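Long-range contact in putative metal-dependent phosphoesterase (Bifidobacterium adolescentis, PDB 3O0F), which hydrolyses phosphoesters as a metal-dependent phosphoesterase holding iron and zinc ions, and binds adenosine monophosphate: residues Leu88-Asn96 against Ile284-Ile292. Numbering follows the deposited sequence.
Sequences LAFQYDPSN and ILCRGVDLI
Gln91, just past strand 83-90, meets Leu285, Gly288 and Val289 where the chain leaves helix 278-287. Its side chain lies alongside the chain from Leu285 to Leu291. It is folded about the CB-CG bond (chi2 -68°), which brings NE2 among Leu285, Val289 and Leu291. OE1 turns to the backbone N of Leu72 on the neighbouring strand 70-80. NE2 gives a hydrogen bond to each of two waters, both 3.0 Å from it. One water donates to Leu285 O and Val289 O, and the other accepts from Leu291 N. The Leu285 side chain crosses the amide obliquely, with CD2 3.8 Å from Gln91 NE2.

A single direct hydrogen bond joins the two backbones. Val289 N donates to Gln91 O at 2.8 Å, nearly straight at 168°. Val289 CB lies 3.4 Å from the same Gln91 O, and CG2 packs against Gln91 O and the Asp93 backbone N. Gly288 CA packs 3.9 Å from Gln91 CB.

Apolar contacts flank this polar centre. Ile284 CG2 meets Phe90 CB at 3.9 Å, and both side chains also touch Ile17. At the other end Leu291 slides past Pro94 in the opposite direction, with CD2 3.7 Å from Pro94 CD.

The contact joins the chain leaving helix 278-287 to the end of strand 83-90 and the loop that follows, in the PHP fold. Both ends of the Gln91 amide are bonded, which should fix its rotation, and two waters extend its reach to three backbone groups.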
ATOM      1  N   LEU A  88       1.352   4.983   4.110  1.00 13.68           N
ATOM      2  CA  LEU A  88       2.112   5.242   2.900  1.00 13.14           C
ATOM      3  C   LEU A  88       3.330   6.094   3.309  1.00 13.83           C
ATOM      4  O   LEU A  88       3.172   7.102   4.013  1.00 17.49           O
ATOM      5  CB  LEU A  88       1.226   6.005   1.911  1.00 14.44           C
ATOM      6  CG  LEU A  88       0.034   5.280   1.294  1.00 14.10           C
ATOM      7  CD1 LEU A  88      -0.846   6.286   0.577  1.00 14.85           C
ATOM      8  CD2 LEU A  88       0.425   4.164   0.333  1.00 22.48           C
ATOM      9  N   ALA A  89       4.513   5.662   2.874  1.00 11.00           N
ATOM     10  CA  ALA A  89       5.799   6.283   3.214  1.00 12.45           C
ATOM     11  C   ALA A  89       6.479   6.644   1.929  1.00  8.86           C
ATOM     12  O   ALA A  89       6.679   5.787   1.079  1.00  8.74           O
ATOM     13  CB  ALA A  89       6.670   5.324   3.980  1.00  9.89           C
ATOM     14  N   PHE A  90       6.778   7.918   1.747  1.00  8.29           N
ATOM     15  CA  PHE A  90       7.384   8.353   0.494  1.00  9.14           C
ATOM     16  C   PHE A  90       8.735   9.038   0.743  1.00 10.71           C
ATOM     17  O   PHE A  90       8.924   9.740   1.759  1.00  9.26           O
ATOM     18  CB  PHE A  90       6.489   9.365  -0.212  1.00 10.86           C
ATOM     19  CG  PHE A  90       5.151   8.817  -0.607  1.00  9.35           C
ATOM     20  CD1 PHE A  90       5.037   7.969  -1.706  1.00 10.27           C
ATOM     21  CD2 PHE A  90       4.026   9.136   0.122  1.00 14.62           C
ATOM     22  CE1 PHE A  90       3.787   7.421  -2.052  1.00 13.66           C
ATOM     23  CE2 PHE A  90       2.771   8.644  -0.243  1.00 10.09           C
ATOM     24  CZ  PHE A  90       2.668   7.779  -1.321  1.00 13.75           C
ATOM     25  N   GLN A  91       9.611   8.883  -0.239  1.00  9.99           N
ATOM     26  CA  GLN A  91      10.853   9.665  -0.337  1.00 11.65           C
ATOM     27  C   GLN A  91      11.694   9.611   0.919  1.00  9.70           C
ATOM     28  O   GLN A  91      12.104  10.642   1.465  1.00 12.37           O
ATOM     29  CB  GLN A  91      10.532  11.117  -0.750  1.00 14.31           C
ATOM     30  CG  GLN A  91       9.843  11.195  -2.153  1.00 11.90           C
ATOM     31  CD  GLN A  91      10.766  10.798  -3.300  1.00 17.11           C
ATOM     32  OE1 GLN A  91      10.475   9.864  -4.052  1.00 13.85           O
ATOM     33  NE2 GLN A  91      11.886  11.524  -3.449  1.00 11.23           N
ATOM     34  N   TYR A  92      11.953   8.399   1.383  1.00 11.82           N
ATOM     35  CA  TYR A  92      12.822   8.173   2.548  1.00 12.56           C
ATOM     36  C   TYR A  92      14.087   7.462   2.102  1.00 13.56           C
ATOM     37  O   TYR A  92      14.131   6.893   1.005  1.00 11.73           O
ATOM     38  CB  TYR A  92      12.097   7.377   3.622  1.00 11.53           C
ATOM     39  CG  TYR A  92      11.647   6.034   3.184  1.00 12.57           C
ATOM     40  CD1 TYR A  92      12.468   4.934   3.308  1.00 12.03           C
ATOM     41  CD2 TYR A  92      10.384   5.857   2.641  1.00 14.95           C
ATOM     42  CE1 TYR A  92      12.054   3.690   2.916  1.00 17.55           C
ATOM     43  CE2 TYR A  92       9.951   4.612   2.223  1.00 13.95           C
ATOM     44  CZ  TYR A  92      10.776   3.535   2.371  1.00 16.11           C
ATOM     45  OH  TYR A  92      10.345   2.310   1.957  1.00 17.90           O
ATOM     46  N   ASP A  93      15.116   7.478   2.941  1.00 15.36           N
ATOM     47  CA  ASP A  93      16.372   6.777   2.626  1.00 16.17           C
ATOM     48  C   ASP A  93      16.206   5.258   2.652  1.00 15.38           C
ATOM     49  O   ASP A  93      16.013   4.671   3.710  1.00 16.23           O
ATOM     50  CB  ASP A  93      17.469   7.220   3.585  1.00 15.62           C
ATOM     51  CG  ASP A  93      18.746   6.418   3.454  1.00 22.81           C
ATOM     52  OD1 ASP A  93      18.896   5.595   2.493  1.00 19.31           O
ATOM     53  OD2 ASP A  93      19.580   6.586   4.384  1.00 23.93           O
ATOM     54  N   PRO A  94      16.274   4.603   1.487  1.00 17.35           N
ATOM     55  CA  PRO A  94      16.005   3.149   1.484  1.00 18.53           C
ATOM     56  C   PRO A  94      17.043   2.298   2.221  1.00 18.35           C
ATOM     57  O   PRO A  94      16.749   1.188   2.614  1.00 20.25           O
ATOM     58  CB  PRO A  94      15.956   2.806  -0.005  1.00 20.03           C
ATOM     59  CG  PRO A  94      16.845   3.790  -0.650  1.00 19.95           C
ATOM     60  CD  PRO A  94      16.647   5.084   0.141  1.00 19.99           C
ATOM     61  N   SER A  95      18.229   2.830   2.430  1.00 17.25           N
ATOM     62  CA  SER A  95      19.267   2.111   3.156  1.00 21.15           C
ATOM     63  C   SER A  95      19.184   2.338   4.675  1.00 19.80           C
ATOM     64  O   SER A  95      19.967   1.782   5.412  1.00 20.81           O
ATOM     65  CB  SER A  95      20.643   2.557   2.632  1.00 22.33           C
ATOM     66  OG  SER A  95      20.868   3.887   3.082  1.00 29.19           O
ATOM     67  N   ASN A  96      18.262   3.166   5.152  1.00 15.34           N
ATOM     68  CA  ASN A  96      18.106   3.376   6.595  1.00 16.40           C
ATOM     69  C   ASN A  96      17.936   2.034   7.320  1.00 17.78           C
ATOM     70  O   ASN A  96      17.095   1.234   6.949  1.00 16.44           O
ATOM     71  CB  ASN A  96      16.935   4.333   6.850  1.00 13.20           C
ATOM     72  CG  ASN A  96      16.649   4.519   8.306  1.00 15.29           C
ATOM     73  OD1 ASN A  96      15.928   3.711   8.909  1.00 13.40           O
ATOM     74  ND2 ASN A  96      17.209   5.599   8.899  1.00 14.60           N
ATOM     75  N   ILE A 284       5.420  16.976  -0.879  1.00 12.70           N
ATOM     76  CA  ILE A 284       5.987  15.702  -0.456  1.00 10.66           C
ATOM     77  C   ILE A 284       7.482  15.623  -0.811  1.00 11.84           C
ATOM     78  O   ILE A 284       8.335  15.118  -0.030  1.00 11.94           O
ATOM     79  CB  ILE A 284       5.217  14.516  -1.070  1.00  9.49           C
ATOM     80  CG1 ILE A 284       3.782  14.457  -0.510  1.00 10.56           C
ATOM     81  CG2 ILE A 284       5.963  13.160  -0.788  1.00  7.65           C
ATOM     82  CD1 ILE A 284       2.874  13.402  -1.178  1.00 11.43           C
ATOM     83  N   LEU A 285       7.784  16.059  -2.030  1.00  9.28           N
ATOM     84  CA  LEU A 285       9.136  15.991  -2.578  1.00 11.99           C
ATOM     85  C   LEU A 285      10.089  16.879  -1.801  1.00 13.20           C
ATOM     86  O   LEU A 285      11.264  16.511  -1.522  1.00 15.02           O
ATOM     87  CB  LEU A 285       9.124  16.387  -4.053  1.00 14.16           C
ATOM     88  CG  LEU A 285       8.672  15.290  -5.039  1.00 17.98           C
ATOM     89  CD1 LEU A 285       8.394  15.886  -6.402  1.00 11.28           C
ATOM     90  CD2 LEU A 285       9.693  14.171  -5.174  1.00 11.23           C
ATOM     91  N   CYS A 286       9.582  18.063  -1.459  1.00 17.33           N
ATOM     92  CA  CYS A 286      10.337  19.047  -0.671  1.00 17.15           C
ATOM     93  C   CYS A 286      10.581  18.612   0.756  1.00 17.67           C
ATOM     94  O   CYS A 286      11.656  18.871   1.287  1.00 18.29           O
ATOM     95  CB  CYS A 286       9.671  20.425  -0.710  1.00 20.43           C
ATOM     96  SG  CYS A 286       9.704  21.175  -2.352  1.00 24.91           S
ATOM     97  N   ARG A 287       9.633  17.912   1.373  1.00 15.15           N
ATOM     98  CA  ARG A 287       9.847  17.400   2.695  1.00 17.93           C
ATOM     99  C   ARG A 287      10.715  16.177   2.765  1.00 17.43           C
ATOM    100  O   ARG A 287      11.366  15.989   3.777  1.00 20.01           O
ATOM    101  CB  ARG A 287       8.538  16.998   3.373  1.00 18.18           C
ATOM    102  CG  ARG A 287       7.717  18.126   3.680  1.00 25.96           C
ATOM    103  CD  ARG A 287       6.610  17.710   4.572  1.00 26.06           C
ATOM    104  NE  ARG A 287       5.651  18.764   4.561  1.00 26.03           N
ATOM    105  CZ  ARG A 287       4.582  18.836   5.323  1.00 30.90           C
ATOM    106  NH1 ARG A 287       4.295  17.886   6.221  1.00 26.45           N
ATOM    107  NH2 ARG A 287       3.817  19.898   5.165  1.00 28.21           N
ATOM    108  N   GLY A 288      10.667  15.324   1.748  1.00 12.18           N
ATOM    109  CA  GLY A 288      11.414  14.052   1.732  1.00 13.20           C
ATOM    110  C   GLY A 288      12.890  14.191   1.367  1.00 14.45           C
ATOM    111  O   GLY A 288      13.430  15.296   1.198  1.00 14.21           O
ATOM    112  N   VAL A 289      13.549  13.044   1.323  1.00 13.30           N
ATOM    113  CA  VAL A 289      14.944  12.919   1.028  1.00 15.08           C
ATOM    114  C   VAL A 289      15.149  13.110  -0.494  1.00 17.67           C
ATOM    115  O   VAL A 289      14.309  12.695  -1.313  1.00 16.70           O
ATOM    116  CB  VAL A 289      15.415  11.488   1.442  1.00 19.95           C
ATOM    117  CG1 VAL A 289      16.806  11.179   0.934  1.00 24.64           C
ATOM    118  CG2 VAL A 289      15.352  11.339   3.002  1.00 19.51           C
ATOM    119  N   ASP A 290      16.257  13.734  -0.850  1.00 18.90           N
ATOM    120  CA  ASP A 290      16.649  13.883  -2.256  1.00 21.10           C
ATOM    121  C   ASP A 290      17.271  12.576  -2.707  1.00 21.73           C
ATOM    122  O   ASP A 290      18.405  12.278  -2.355  1.00 19.61           O
ATOM    123  CB  ASP A 290      17.634  15.041  -2.364  1.00 24.25           C
ATOM    124  CG  ASP A 290      18.092  15.342  -3.808  1.00 32.93           C
ATOM    125  OD1 ASP A 290      17.968  14.490  -4.734  1.00 27.94           O
ATOM    126  OD2 ASP A 290      18.582  16.479  -3.998  1.00 47.28           O
ATOM    127  N   LEU A 291      16.521  11.780  -3.454  1.00 23.28           N
ATOM    128  CA  LEU A 291      17.011  10.465  -3.926  1.00 27.20           C
ATOM    129  C   LEU A 291      17.567  10.521  -5.353  1.00 32.81           C
ATOM    130  O   LEU A 291      17.965   9.495  -5.897  1.00 33.24           O
ATOM    131  CB  LEU A 291      15.878   9.415  -3.858  1.00 26.33           C
ATOM    132  CG  LEU A 291      15.394   9.093  -2.424  1.00 23.93           C
ATOM    133  CD1 LEU A 291      14.098   8.278  -2.421  1.00 10.83           C
ATOM    134  CD2 LEU A 291      16.492   8.394  -1.590  1.00 21.59           C
ATOM    135  N   ILE A 292      17.560  11.714  -5.951  1.00 37.55           N
ATOM    136  CA  ILE A 292      18.067  11.946  -7.318  1.00 40.68           C
ATOM    137  C   ILE A 292      19.546  11.609  -7.372  1.00 41.50           C
ATOM    138  O   ILE A 292      20.354  12.290  -6.756  1.00 41.57           O
ATOM    139  CB  ILE A 292      17.842  13.419  -7.749  1.00 40.92           C
ATOM    140  CG1 ILE A 292      16.344  13.669  -7.956  1.00 38.87           C
ATOM    141  CG2 ILE A 292      18.648  13.764  -9.018  1.00 50.56           C
ATOM    142  CD1 ILE A 292      15.960  15.075  -7.873  1.00 40.25           C
TER
HETATM  143  O   HOH W   1      12.244  14.243  -2.204  1.00 10.43           O
HETATM  144  O   HOH W   2      14.134  12.076  -5.315  1.00 21.25           O